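Local coordinates for protein aminotransferase AspB (Helicobacter pylori 26695, PDB 3EZS) that probably catalyses pyridoxal 5'-phosphate-dependent transfer of amino groups between amino acids and oxo acids, at residues 115-119 against 339-345; 310-316 against 348-354; 319-323 against 336-340; 326-332 against 367-371. All coordinates share one frame; numbering follows the deposited sequence. Where two conformers were deposited one is given.

Contact 1: residues 115-119 against 339-345; sequences NPFYQ and YLGRNRI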
loop_
_atom_site.group_PDB
_atom_site.type_symbol
_atom_site.label_atom_id
_atom_site.label_comp_id
_atom_site.label_asym_id
_atom_site.label_seq_id
_atom_site.Cartn_x
_atom_site.Cartn_y
_atom_site.Cartn_z
ATOM N N ASN A 115 15.080 -11.437 18.587
ATOM C CA ASN A 115 16.214 -11.757 17.718
ATOM C C ASN A 115 16.407 -13.285 17.822
ATOM O O ASN A 115 16.712 -13.799 18.892
ATOM C CB ASN A 115 17.441 -10.944 18.166
ATOM C CG ASN A 115 18.683 -11.198 17.326
ATOM O OD1 ASN A 115 18.607 -11.676 16.188
ATOM N ND2 ASN A 115 19.854 -10.850 17.889
ATOM N N PRO A 116 16.249 -14.020 16.716
ATOM C CA PRO A 116 15.989 -13.629 15.326
ATOM C C PRO A 116 14.584 -13.104 15.060
ATOM O O PRO A 116 13.698 -13.229 15.921
ATOM C CB PRO A 116 16.309 -14.900 14.521
ATOM C CG PRO A 116 16.223 -16.026 15.490
ATOM C CD PRO A 116 16.310 -15.479 16.889
ATOM N N PHE A 117 14.403 -12.506 13.878
ATOM C CA PHE A 117 13.162 -11.852 13.514
ATOM C C PHE A 117 12.886 -11.732 12.014
ATOM O O PHE A 117 13.791 -11.787 11.202
ATOM C CB PHE A 117 13.180 -10.427 14.082
ATOM C CG PHE A 117 14.394 -9.614 13.649
ATOM C CD1 PHE A 117 15.574 -9.659 14.374
ATOM C CD2 PHE A 117 14.352 -8.813 12.507
ATOM C CE1 PHE A 117 16.691 -8.932 13.974
ATOM C CE2 PHE A 117 15.460 -8.080 12.111
ATOM C CZ PHE A 117 16.631 -8.141 12.840
ATOM N N TYR A 118 11.603 -11.568 11.694
ATOM C CA TYR A 118 11.106 -11.239 10.359
ATOM C C TYR A 118 11.641 -9.838 10.152
ATOM O O TYR A 118 11.326 -8.935 10.921
ATOM C CB TYR A 118 9.583 -11.274 10.401
ATOM C CG TYR A 118 8.808 -10.836 9.160
ATOM C CD1 TYR A 118 9.195 -11.212 7.882
ATOM C CD2 TYR A 118 7.618 -10.120 9.296
ATOM C CE1 TYR A 118 8.445 -10.820 6.756
ATOM C CE2 TYR A 118 6.859 -9.742 8.188
ATOM C CZ TYR A 118 7.279 -10.087 6.923
ATOM O OH TYR A 118 6.510 -9.698 5.854
ATOM N N GLN A 119 12.451 -9.677 9.107
ATOM C CA GLN A 119 13.221 -8.463 8.865
ATOM C C GLN A 119 12.450 -7.148 8.739
ATOM O O GLN A 119 13.052 -6.080 8.867
ATOM C CB GLN A 119 14.113 -8.636 7.627
ATOM C CG GLN A 119 15.078 -9.899 7.612
ATOM C CD GLN A 119 16.104 -9.982 8.761
ATOM O OE1 GLN A 119 17.290 -9.664 8.576
ATOM N NE2 GLN A 119 15.655 -10.418 9.931
ATOM N N TYR A 339 20.997 -15.524 8.998
ATOM C CA TYR A 339 20.426 -14.555 8.067
ATOM C C TYR A 339 19.116 -13.925 8.526
ATOM O O TYR A 339 18.616 -13.023 7.866
ATOM C CB TYR A 339 20.229 -15.172 6.672
ATOM C CG TYR A 339 21.451 -15.831 6.062
ATOM C CD1 TYR A 339 22.753 -15.427 6.395
ATOM C CD2 TYR A 339 21.305 -16.787 5.065
ATOM C CE1 TYR A 339 23.865 -16.017 5.811
ATOM C CE2 TYR A 339 22.418 -17.374 4.456
ATOM C CZ TYR A 339 23.692 -16.991 4.843
ATOM O OH TYR A 339 24.792 -17.585 4.265
ATOM N N LEU A 340 18.554 -14.405 9.633
ATOM C CA LEU A 340 17.350 -13.827 10.209
ATOM C C LEU A 340 17.623 -13.050 11.493
ATOM O O LEU A 340 16.693 -12.504 12.081
ATOM C CB LEU A 340 16.316 -14.924 10.501
ATOM C CG LEU A 340 15.654 -15.592 9.309
ATOM C CD1 LEU A 340 14.698 -16.677 9.780
ATOM C CD2 LEU A 340 14.923 -14.562 8.469
ATOM N N GLY A 341 18.884 -12.975 11.923
ATOM C CA GLY A 341 19.218 -12.326 13.172
ATOM C C GLY A 341 20.379 -11.377 13.106
ATOM O O GLY A 341 20.930 -11.126 12.048
ATOM N N ARG A 342 20.715 -10.844 14.271
ATOM C CA ARG A 342 21.847 -9.940 14.476
ATOM C C ARG A 342 22.688 -10.487 15.632
ATOM O O ARG A 342 22.234 -11.363 16.378
ATOM C CB ARG A 342 21.343 -8.531 14.813
ATOM C CG ARG A 342 20.514 -7.838 13.722
ATOM C CD ARG A 342 21.368 -7.502 12.520
ATOM N NE ARG A 342 20.619 -6.965 11.376
ATOM C CZ ARG A 342 19.895 -7.693 10.513
ATOM N NH1 ARG A 342 19.777 -9.007 10.633
ATOM N NH2 ARG A 342 19.270 -7.100 9.510
ATOM N N ASN A 343 23.904 -9.958 15.756
ATOM C CA ASN A 343 24.865 -10.320 16.797
ATOM C C ASN A 343 25.141 -11.798 16.855
ATOM O O ASN A 343 25.312 -12.338 17.936
ATOM C CB ASN A 343 24.421 -9.813 18.181
ATOM C CG ASN A 343 24.038 -8.348 18.169
ATOM O OD1 ASN A 343 22.904 -7.988 18.497
ATOM N ND2 ASN A 343 24.948 -7.511 17.730
ATOM N N ARG A 344 25.183 -12.433 15.682
ATOM C CA ARG A 344 25.466 -13.867 15.513
ATOM C C ARG A 344 24.402 -14.841 16.083
ATOM O O ARG A 344 24.629 -16.048 16.153
ATOM C CB ARG A 344 26.883 -14.227 15.999
ATOM C CG ARG A 344 28.034 -13.563 15.204
ATOM N N ILE A 345 23.234 -14.334 16.459
ATOM C CA ILE A 345 22.161 -15.209 16.931
ATOM C C ILE A 345 21.691 -15.996 15.700
ATOM O O ILE A 345 21.556 -15.427 14.609
ATOM C CB ILE A 345 20.990 -14.397 17.548
ATOM C CG1 ILE A 345 21.474 -13.588 18.759
ATOM C CG2 ILE A 345 19.838 -15.301 17.925
ATOM C CD1 ILE A 345 22.157 -14.418 19.879
HETATM O O HOH W 1 21.116 -9.795 20.282
#

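Contact 2: residues 310-316 against 348-354; sequences FYVYLPV and DYVRLAL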
loop_
_atom_site.group_PDB
_atom_site.type_symbol
_atom_site.label_atom_id
_atom_site.label_comp_id
_atom_site.label_asym_id
_atom_site.label_seq_id
_atom_site.Cartn_x
_atom_site.Cartn_y
_atom_site.Cartn_z
ATOM N N PHE A 310 4.753 -23.335 11.061
ATOM C CA PHE A 310 5.122 -24.463 10.219
ATOM C C PHE A 310 6.657 -24.576 10.050
ATOM O O PHE A 310 7.152 -25.175 9.077
ATOM C CB PHE A 310 4.365 -24.453 8.877
ATOM C CG PHE A 310 4.437 -23.159 8.085
ATOM C CD1 PHE A 310 5.639 -22.562 7.758
ATOM C CD2 PHE A 310 3.275 -22.615 7.552
ATOM C CE1 PHE A 310 5.679 -21.412 6.988
ATOM C CE2 PHE A 310 3.316 -21.467 6.775
ATOM C CZ PHE A 310 4.522 -20.872 6.498
ATOM N N TYR A 311 7.405 -24.030 11.015
ATOM C CA TYR A 311 8.863 -24.073 10.985
ATOM C C TYR A 311 9.478 -25.127 11.906
ATOM O O TYR A 311 8.835 -25.604 12.852
ATOM C CB TYR A 311 9.474 -22.715 11.360
ATOM C CG TYR A 311 9.004 -21.582 10.487
ATOM C CD1 TYR A 311 9.379 -21.511 9.152
ATOM C CD2 TYR A 311 8.162 -20.596 10.987
ATOM C CE1 TYR A 311 8.923 -20.482 8.337
ATOM C CE2 TYR A 311 7.707 -19.566 10.180
ATOM C CZ TYR A 311 8.080 -19.528 8.850
ATOM O OH TYR A 311 7.623 -18.507 8.037
ATOM N N VAL A 312 10.718 -25.489 11.577
ATOM C CA VAL A 312 11.583 -26.301 12.420
ATOM C C VAL A 312 12.856 -25.464 12.554
ATOM O O VAL A 312 13.444 -25.084 11.540
ATOM C CB VAL A 312 11.934 -27.654 11.810
ATOM C CG1 VAL A 312 12.892 -28.424 12.736
ATOM C CG2 VAL A 312 10.650 -28.467 11.518
ATOM N N TYR A 313 13.233 -25.134 13.794
ATOM C CA TYR A 313 14.446 -24.363 14.108
ATOM C C TYR A 313 15.455 -25.444 14.497
ATOM O O TYR A 313 15.547 -25.833 15.664
ATOM C CB TYR A 313 14.132 -23.373 15.249
ATOM C CG TYR A 313 15.142 -22.273 15.463
ATOM C CD1 TYR A 313 15.388 -21.312 14.476
ATOM C CD2 TYR A 313 15.818 -22.154 16.663
ATOM C CE1 TYR A 313 16.313 -20.288 14.680
ATOM C CE2 TYR A 313 16.740 -21.127 16.877
ATOM C CZ TYR A 313 16.982 -20.200 15.889
ATOM O OH TYR A 313 17.905 -19.190 16.131
ATOM N N LEU A 314 16.173 -25.951 13.492
ATOM C CA LEU A 314 17.026 -27.140 13.629
ATOM C C LEU A 314 18.470 -26.892 14.092
ATOM O O LEU A 314 19.228 -26.237 13.383
ATOM C CB LEU A 314 17.041 -27.884 12.289
ATOM C CG LEU A 314 17.545 -29.331 12.231
ATOM C CD1 LEU A 314 16.576 -30.278 12.938
ATOM C CD2 LEU A 314 17.733 -29.741 10.762
ATOM N N PRO A 315 18.848 -27.421 15.280
ATOM C CA PRO A 315 20.218 -27.264 15.765
ATOM C C PRO A 315 21.176 -28.039 14.908
ATOM O O PRO A 315 20.947 -29.208 14.659
ATOM C CB PRO A 315 20.198 -27.882 17.176
ATOM C CG PRO A 315 18.774 -28.069 17.531
ATOM C CD PRO A 315 18.012 -28.175 16.239
ATOM N N VAL A 316 22.220 -27.369 14.442
ATOM C CA VAL A 316 23.282 -27.973 13.616
ATOM C C VAL A 316 24.576 -27.366 14.150
ATOM O O VAL A 316 24.537 -26.448 14.975
ATOM C CB VAL A 316 23.067 -27.687 12.109
ATOM C CG1 VAL A 316 21.806 -28.377 11.627
ATOM C CG2 VAL A 316 22.972 -26.186 11.847
ATOM N N ASP A 348 24.010 -21.425 14.923
ATOM C CA ASP A 348 23.961 -22.896 15.083
ATOM C C ASP A 348 22.646 -23.541 14.661
ATOM O O ASP A 348 22.337 -24.649 15.105
ATOM C CB ASP A 348 24.191 -23.244 16.558
ATOM C CG ASP A 348 25.442 -22.615 17.113
ATOM O OD1 ASP A 348 26.444 -22.550 16.362
ATOM O OD2 ASP A 348 25.413 -22.206 18.300
ATOM N N TYR A 349 21.871 -22.854 13.815
ATOM C CA TYR A 349 20.584 -23.356 13.345
ATOM C C TYR A 349 20.316 -23.113 11.880
ATOM O O TYR A 349 20.860 -22.172 11.278
ATOM C CB TYR A 349 19.451 -22.654 14.107
ATOM C CG TYR A 349 19.443 -22.942 15.586
ATOM C CD1 TYR A 349 20.225 -22.192 16.456
ATOM C CD2 TYR A 349 18.665 -23.976 16.111
ATOM C CE1 TYR A 349 20.230 -22.456 17.804
ATOM C CE2 TYR A 349 18.669 -24.256 17.462
ATOM C CZ TYR A 349 19.454 -23.487 18.304
ATOM O OH TYR A 349 19.492 -23.746 19.644
ATOM N N VAL A 350 19.477 -23.984 11.303
ATOM C CA VAL A 350 18.903 -23.749 9.972
ATOM C C VAL A 350 17.409 -23.787 10.227
ATOM O O VAL A 350 16.937 -24.535 11.111
ATOM C CB VAL A 350 19.279 -24.768 8.839
ATOM C CG1 VAL A 350 20.758 -24.663 8.486
ATOM C CG2 VAL A 350 18.865 -26.216 9.177
ATOM N N ARG A 351 16.676 -22.952 9.496
ATOM C CA ARG A 351 15.246 -22.933 9.576
ATOM C C ARG A 351 14.739 -23.754 8.403
ATOM O O ARG A 351 15.257 -23.629 7.281
ATOM C CB ARG A 351 14.674 -21.519 9.476
ATOM C CG ARG A 351 13.178 -21.487 9.791
ATOM C CD ARG A 351 12.519 -20.199 9.360
ATOM N NE ARG A 351 12.379 -20.114 7.903
ATOM C CZ ARG A 351 11.898 -19.042 7.283
ATOM N NH1 ARG A 351 11.445 -18.004 7.980
ATOM N NH2 ARG A 351 11.828 -19.021 5.970
ATOM N N LEU A 352 13.721 -24.570 8.677
ATOM C CA LEU A 352 13.047 -25.395 7.681
ATOM C C LEU A 352 11.571 -24.928 7.632
ATOM O O LEU A 352 10.948 -24.769 8.685
ATOM C CB LEU A 352 13.082 -26.880 8.070
ATOM C CG LEU A 352 14.393 -27.619 8.393
ATOM C CD1 LEU A 352 14.086 -29.088 8.637
ATOM C CD2 LEU A 352 15.421 -27.489 7.301
ATOM N N ALA A 353 11.034 -24.728 6.421
ATOM C CA ALA A 353 9.667 -24.266 6.213
ATOM C C ALA A 353 8.867 -25.440 5.660
ATOM O O ALA A 353 9.018 -25.793 4.496
ATOM C CB ALA A 353 9.644 -23.052 5.244
ATOM N N LEU A 354 8.019 -26.043 6.500
ATOM C CA LEU A 354 7.278 -27.248 6.107
ATOM C C LEU A 354 5.990 -26.867 5.363
ATOM O O LEU A 354 4.874 -27.076 5.841
ATOM C CB LEU A 354 7.008 -28.131 7.328
ATOM C CG LEU A 354 8.235 -28.475 8.187
ATOM C CD1 LEU A 354 7.830 -29.508 9.200
ATOM C CD2 LEU A 354 9.459 -28.966 7.379
#

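Contact 3: residues 319-323 against 336-340; sequences GENFA and PALYL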
loop_
_atom_site.group_PDB
_atom_site.type_symbol
_atom_site.label_atom_id
_atom_site.label_comp_id
_atom_site.label_asym_id
_atom_site.label_seq_id
_atom_site.Cartn_x
_atom_site.Cartn_y
_atom_site.Cartn_z
ATOM N N GLY A 319 25.014 -23.363 10.883
ATOM C CA GLY A 319 23.925 -23.277 9.900
ATOM C C GLY A 319 24.362 -23.077 8.454
ATOM O O GLY A 319 23.839 -23.740 7.531
ATOM N N GLU A 320 25.311 -22.161 8.249
ATOM C CA GLU A 320 25.814 -21.861 6.909
ATOM C C GLU A 320 26.465 -23.078 6.271
ATOM O O GLU A 320 26.137 -23.454 5.146
ATOM C CB GLU A 320 26.800 -20.686 6.935
ATOM C CG GLU A 320 26.157 -19.288 7.068
ATOM C CD GLU A 320 27.174 -18.182 6.759
ATOM O OE1 GLU A 320 28.160 -18.037 7.524
ATOM O OE2 GLU A 320 26.991 -17.469 5.738
ATOM N N ASN A 321 27.382 -23.696 7.002
ATOM C CA ASN A 321 28.041 -24.897 6.538
ATOM C C ASN A 321 27.103 -26.074 6.296
ATOM O O ASN A 321 27.302 -26.832 5.335
ATOM C CB ASN A 321 29.139 -25.305 7.521
ATOM C CG ASN A 321 30.321 -24.347 7.499
ATOM O OD1 ASN A 321 30.405 -23.453 6.646
ATOM N ND2 ASN A 321 31.246 -24.538 8.424
ATOM N N PHE A 322 26.106 -26.234 7.164
ATOM C CA PHE A 322 25.132 -27.312 7.030
ATOM C C PHE A 322 24.294 -27.089 5.773
ATOM O O PHE A 322 24.003 -28.026 5.047
ATOM C CB PHE A 322 24.235 -27.377 8.277
ATOM C CG PHE A 322 23.301 -28.561 8.313
ATOM C CD1 PHE A 322 23.722 -29.777 8.811
ATOM C CD2 PHE A 322 21.989 -28.447 7.884
ATOM C CE1 PHE A 322 22.861 -30.872 8.851
ATOM C CE2 PHE A 322 21.122 -29.522 7.939
ATOM C CZ PHE A 322 21.567 -30.750 8.413
ATOM N N ALA A 323 23.913 -25.839 5.526
ATOM C CA ALA A 323 23.120 -25.500 4.337
ATOM C C ALA A 323 23.883 -25.845 3.066
ATOM O O ALA A 323 23.290 -26.396 2.153
ATOM C CB ALA A 323 22.712 -24.013 4.323
ATOM N N PRO A 336 19.966 -20.815 6.733
ATOM C CA PRO A 336 20.734 -20.560 7.945
ATOM C C PRO A 336 20.054 -19.446 8.753
ATOM O O PRO A 336 19.743 -18.377 8.187
ATOM C CB PRO A 336 22.085 -20.078 7.407
ATOM C CG PRO A 336 22.182 -20.596 6.068
ATOM C CD PRO A 336 20.789 -20.606 5.529
ATOM N N ALA A 337 19.822 -19.694 10.047
ATOM C CA ALA A 337 19.130 -18.727 10.910
ATOM C C ALA A 337 19.934 -17.456 11.158
ATOM O O ALA A 337 19.370 -16.442 11.602
ATOM C CB ALA A 337 18.692 -19.368 12.230
ATOM N N LEU A 338 21.233 -17.498 10.861
ATOM C CA LEU A 338 22.099 -16.338 10.990
ATOM C C LEU A 338 21.536 -15.181 10.169
ATOM O O LEU A 338 21.542 -14.017 10.613
ATOM C CB LEU A 338 23.508 -16.690 10.521
ATOM C CG LEU A 338 24.659 -15.712 10.772
ATOM C CD1 LEU A 338 25.113 -15.744 12.267
ATOM C CD2 LEU A 338 25.820 -16.059 9.812
ATOM N N TYR A 339 20.997 -15.524 8.998
ATOM C CA TYR A 339 20.426 -14.555 8.067
ATOM C C TYR A 339 19.116 -13.925 8.526
ATOM O O TYR A 339 18.616 -13.023 7.866
ATOM C CB TYR A 339 20.229 -15.172 6.672
ATOM C CG TYR A 339 21.451 -15.831 6.062
ATOM C CD1 TYR A 339 22.753 -15.427 6.395
ATOM C CD2 TYR A 339 21.305 -16.787 5.065
ATOM C CE1 TYR A 339 23.865 -16.017 5.811
ATOM C CE2 TYR A 339 22.418 -17.374 4.456
ATOM C CZ TYR A 339 23.692 -16.991 4.843
ATOM O OH TYR A 339 24.792 -17.585 4.265
ATOM N N LEU A 340 18.554 -14.405 9.633
ATOM C CA LEU A 340 17.350 -13.827 10.209
ATOM C C LEU A 340 17.623 -13.050 11.493
ATOM O O LEU A 340 16.693 -12.504 12.081
ATOM C CB LEU A 340 16.316 -14.924 10.501
ATOM C CG LEU A 340 15.654 -15.592 9.309
ATOM C CD1 LEU A 340 14.698 -16.677 9.780
ATOM C CD2 LEU A 340 14.923 -14.562 8.469
#

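Contact 4: residues 326-332 against 367-371; sequences LYQNEGI and IIETY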
loop_
_atom_site.group_PDB
_atom_site.type_symbol
_atom_site.label_atom_id
_atom_site.label_comp_id
_atom_site.label_asym_id
_atom_site.label_seq_id
_atom_site.Cartn_x
_atom_site.Cartn_y
_atom_site.Cartn_z
ATOM N N LEU A 326 24.231 -29.762 2.624
ATOM C CA LEU A 326 22.969 -30.379 2.241
ATOM C C LEU A 326 22.597 -30.061 0.778
ATOM O O LEU A 326 22.120 -30.925 0.051
ATOM C CB LEU A 326 21.868 -29.937 3.214
ATOM C CG LEU A 326 20.527 -30.662 3.158
ATOM C CD1 LEU A 326 20.645 -32.110 3.569
ATOM C CD2 LEU A 326 19.540 -29.940 4.047
ATOM N N TYR A 327 22.819 -28.825 0.361
ATOM C CA TYR A 327 22.497 -28.424 -0.996
ATOM C C TYR A 327 23.425 -29.085 -2.016
ATOM O O TYR A 327 22.979 -29.567 -3.062
ATOM C CB TYR A 327 22.577 -26.916 -1.115
ATOM C CG TYR A 327 22.161 -26.393 -2.456
ATOM C CD1 TYR A 327 20.837 -26.505 -2.880
ATOM C CD2 TYR A 327 23.064 -25.732 -3.283
ATOM C CE1 TYR A 327 20.434 -26.011 -4.114
ATOM C CE2 TYR A 327 22.669 -25.234 -4.519
ATOM C CZ TYR A 327 21.351 -25.368 -4.922
ATOM O OH TYR A 327 20.948 -24.869 -6.136
ATOM N N GLN A 328 24.716 -29.077 -1.718
ATOM C CA GLN A 328 25.727 -29.696 -2.557
ATOM C C GLN A 328 25.444 -31.172 -2.806
ATOM O O GLN A 328 25.467 -31.629 -3.937
ATOM C CB GLN A 328 27.072 -29.548 -1.837
ATOM C CG GLN A 328 28.266 -30.307 -2.367
ATOM C CD GLN A 328 28.743 -29.809 -3.692
ATOM O OE1 GLN A 328 29.815 -29.207 -3.775
ATOM N NE2 GLN A 328 27.947 -30.028 -4.745
ATOM N N ASN A 329 25.181 -31.903 -1.734
ATOM C CA ASN A 329 24.964 -33.334 -1.790
ATOM C C ASN A 329 23.543 -33.834 -2.075
ATOM O O ASN A 329 23.376 -34.881 -2.708
ATOM C CB ASN A 329 25.404 -33.949 -0.468
ATOM C CG ASN A 329 26.893 -33.822 -0.228
ATOM O OD1 ASN A 329 27.700 -34.169 -1.073
ATOM N ND2 ASN A 329 27.255 -33.371 0.953
ATOM N N GLU A 330 22.537 -33.118 -1.581
ATOM C CA GLU A 330 21.157 -33.557 -1.723
ATOM C C GLU A 330 20.234 -32.651 -2.507
ATOM O O GLU A 330 19.113 -33.055 -2.811
ATOM C CB GLU A 330 20.552 -33.756 -0.327
ATOM C CG GLU A 330 21.341 -34.684 0.575
ATOM C CD GLU A 330 21.469 -36.089 0.012
ATOM O OE1 GLU A 330 20.604 -36.509 -0.780
ATOM O OE2 GLU A 330 22.449 -36.771 0.361
ATOM N N GLY A 331 20.694 -31.449 -2.843
ATOM C CA GLY A 331 19.863 -30.451 -3.511
ATOM C C GLY A 331 18.794 -29.848 -2.617
ATOM O O GLY A 331 17.946 -29.089 -3.098
ATOM N N ILE A 332 18.825 -30.162 -1.317
ATOM C CA ILE A 332 17.816 -29.664 -0.395
ATOM C C ILE A 332 18.237 -28.297 0.107
ATOM O O ILE A 332 19.333 -28.145 0.650
ATOM C CB ILE A 332 17.595 -30.632 0.792
ATOM C CG1 ILE A 332 17.031 -31.973 0.300
ATOM C CG2 ILE A 332 16.675 -29.999 1.835
ATOM C CD1 ILE A 332 17.122 -33.098 1.313
ATOM N N ILE A 367 16.548 -37.539 5.283
ATOM C CA ILE A 367 17.858 -37.272 4.725
ATOM C C ILE A 367 18.562 -36.216 5.572
ATOM O O ILE A 367 19.714 -36.397 5.986
ATOM C CB ILE A 367 17.742 -36.814 3.259
ATOM C CG1 ILE A 367 17.305 -37.984 2.377
ATOM C CG2 ILE A 367 19.077 -36.327 2.742
ATOM C CD1 ILE A 367 16.961 -37.597 0.935
ATOM N N ILE A 368 17.850 -35.129 5.846
ATOM C CA ILE A 368 18.381 -34.071 6.679
ATOM C C ILE A 368 18.894 -34.642 8.004
ATOM O O ILE A 368 20.016 -34.335 8.414
ATOM C CB ILE A 368 17.326 -32.975 6.926
ATOM C CG1 ILE A 368 17.105 -32.160 5.643
ATOM C CG2 ILE A 368 17.765 -32.011 8.082
ATOM C CD1 ILE A 368 15.905 -31.121 5.701
ATOM N N GLU A 369 18.086 -35.491 8.652
ATOM C CA GLU A 369 18.464 -36.081 9.934
ATOM C C GLU A 369 19.743 -36.909 9.828
ATOM O O GLU A 369 20.583 -36.825 10.722
ATOM C CB GLU A 369 17.304 -36.890 10.545
ATOM C CG GLU A 369 17.600 -37.574 11.923
ATOM C CD GLU A 369 17.833 -36.598 13.090
ATOM O OE1 GLU A 369 17.864 -35.373 12.885
ATOM O OE2 GLU A 369 17.974 -37.058 14.243
ATOM N N THR A 370 19.914 -37.673 8.741
ATOM C CA THR A 370 21.146 -38.452 8.554
ATOM C C THR A 370 22.396 -37.551 8.529
ATOM O O THR A 370 23.444 -37.959 8.985
ATOM C CB THR A 370 21.143 -39.331 7.267
ATOM O OG1 THR A 370 21.094 -38.491 6.109
ATOM C CG2 THR A 370 19.957 -40.331 7.238
ATOM N N TYR A 371 22.294 -36.331 8.005
ATOM C CA TYR A 371 23.462 -35.415 7.984
ATOM C C TYR A 371 23.755 -34.778 9.340
ATOM O O TYR A 371 24.880 -34.359 9.620
ATOM C CB TYR A 371 23.281 -34.305 6.939
ATOM C CG TYR A 371 23.585 -34.770 5.537
ATOM C CD1 TYR A 371 22.646 -35.455 4.799
ATOM C CD2 TYR A 371 24.832 -34.535 4.965
ATOM C CE1 TYR A 371 22.933 -35.901 3.504
ATOM C CE2 TYR A 371 25.129 -34.966 3.684
ATOM C CZ TYR A 371 24.177 -35.650 2.961
ATOM O OH TYR A 371 24.468 -36.076 1.700
#

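Contact 1: residues 115-119 against 339-345
Asn-115 and Arg-342 join the end of strand 110-115 to the loop before strand 349-353 with a pair of hydrogen bonds. Asn-115 OD1 accepts from Arg-342 N at 3.0 Å. Asn-115 ND2 gives a nearly straight bond (174°) to Arg-342 O at 2.9 Å. Ile-345 N donates to the same carbonyl from its other face and closes a type I' turn.

The Arg-342 side chain runs back along the partner loop. Its CB lies 4.1 Å from Asn-115 ND2. Its CG sits at the edge of the Phe-117 ring, 4.0 Å from CE1. A bend at chi2 (-68°) turns the chain so that one face of the guanidinium meets Phe-117 CZ. NH1 reaches Gln-119 OE1 at 3.3 Å, on a lone pair of that oxygen, and also bonds Gly-341 O. NH2 bonds OE1 weakly and forms a salt bridge with Glu-122.

Phe-117 N donates to Leu-340 O at 2.9 Å. Pro-116 follows a cis peptide and packs its CB on Leu-340 CB. Its CD touches Ile-345 CG2.

The contact ties the large mixed sheet of this aminotransferase fold to the 339-345 loop. Strand 131-136 touches Asn-115 and Arg-342, and helix 8-16 touches Gln-119 and Leu-340.

Contact 2: residues 310-316 against 348-354
Strands 311-315 and 349-353 pair antiparallel in the small three-stranded sheet, where 349-353 is the middle strand. Val-312 with Leu-352 and Leu-314 with Val-350 are hydrogen-bonded pairs. Each is held by two backbone bonds. Two further bonds extend the ladder beyond the strand ends: Leu-354 N to Phe-310 O, and Val-316 N to Asp-348 O at 2.8 Å.

The sheet belongs to the smaller alpha/beta part of the class I and II aminotransferase fold, with helices packed on one face. Val-312, Leu-314, Val-350 and Leu-352 point to that face. There Leu-314 CB meets Val-350 CG2 at 4.0 Å, and helix 358-372 touches Leu-314 and Leu-352.

The other face carries Tyr-311, Tyr-313 and Tyr-349, with Pro-315, Arg-351 and Ala-353 among them. Tyr-313 and Tyr-349 form an offset stack, with centroids 4.1 Å apart and planes at 14°. Tyr-313 CG lies anti to the backbone N (chi1 -165°), which swings its ring across to Tyr-349. Tyr-313 CE2 sits over the centre of the Tyr-349 ring. Further along, Tyr-311 CE1 lies over one face of the Arg-351 guanidinium, the two planes 20° apart. The guanidinium also bonds Gly-29 O and Asn-165 OD1, and Tyr-311 OH bonds Tyr-196 OH.

Contact 3: residues 319-323 against 336-340
Pro-336 packs on the first turn of helix 319-330, at Gly-319 and Ala-323. The helix is the crossover of a beta-alpha-beta unit. It links strand 311-315 to the short strand 335-336, with strand 349-353 lying between them in the sheet.

The tight part is apolar and buried. The CA atoms of Gly-319 and Pro-336 are 4.6 Å apart, and Gly-319 has no side chain to stand between them. The proline CB is 3.9 Å from Glu-320 N, and its CG is 3.9 Å from Ala-323 CB. Pro-336 CB also lies over one face of the Tyr-339 ring, toward its rim, so the proline is wedged between helix and tyrosine.

The looser side is formed by Glu-320 and Leu-338, both partly exposed. Glu-320 OE1 comes only to 3.8 Å from Leu-338 CD2. Glu-320 is extended beyond CG (chi2 -167°), which carries its carboxylate out past Pro-336 to the hydroxyl of Tyr-339. Helix 8-16 also touches this corner, with Leu-15 against both Glu-320 and Tyr-339. The carboxylate and ring planes stand 86° apart. Tyr-339 OH donates to Glu-320 OE2 at 2.6 Å, and OE2 receives it on the anti lone pair, away from OE1.

Contact 4: residues 326-332 against 367-371
Tyr-371 and Glu-330 make the polar link between the end of helix 319-330 and helix 358-372. Tyr-371 OH donates to Glu-330 OE2 at 2.5 Å. The oxygen takes it on its anti lone pair, and OE2 lies at the ring edge, in the ring plane. The carboxylate is turned 65° from the ring. A bend at chi2 (-60°) folds the glutamate chain over towards helix 358-372. Glu-330 OE1 has a long, weak ion pair with Lys-23. Asn-329 stands beside the tyrosine hydroxyl, its CB 3.2 Å from Tyr-371 OH. Its amide lies at a small angle to the ring, with ND2 near CE2.

Apolar contacts flank this bond. Glu-330 CG touches Ile-367 CG2 at 3.5 Å, so the aliphatic part of the glutamate serves as packing surface. Ile-332 CD1 meets the same methyl at 4.0 Å. Ile-332 CG2 faces Ile-368 CD1 at 4.1 Å. Leu-326 has two conformers, so its contact with Ile-368, CD2 to CG1 at 3.7 Å in one of them, is less certain.

Local bonds shape both segments. Thr-370 OG1 donates to Ile-367 O, which also accepts from Tyr-371 N. Gly-331, just after the helix, has positive phi and leaves the helical path before Ile-332.

The axes of the short segments 326-330 and 367-371 come within 11.6 Å at 119°, and side chains span the gap. Phe-322, earlier on helix 319-330, touches Ile-368 and Tyr-371. Both helices also pack on strand residues of the small sheet, Phe-322 on Val-350 and Ile-368 on Leu-314.

In the fold
From the N terminus, the chain first leaves strand 110-115 of the large sheet at contact 1. That loop closes only some 220 residues later, at 339-345. Strand 311-315 opens contact 2, which closes at 349-353. Contact 3, between 319-323 and 336-340, is nested inside that loop. Contact 4 starts later on helix 319-330 and closes on helix 358-372, so it crosses contacts 1, 2 and 3. Contact 1 also crosses contact 2 and shares Tyr-339 and Leu-340 with contact 3. Contact 2 pairs two strands of the small sheet, contact 3 ties its edge strand's end to helix 319-330, and contact 4 joins that helix to helix 358-372; contact 1 fastens this unit to the large sheet.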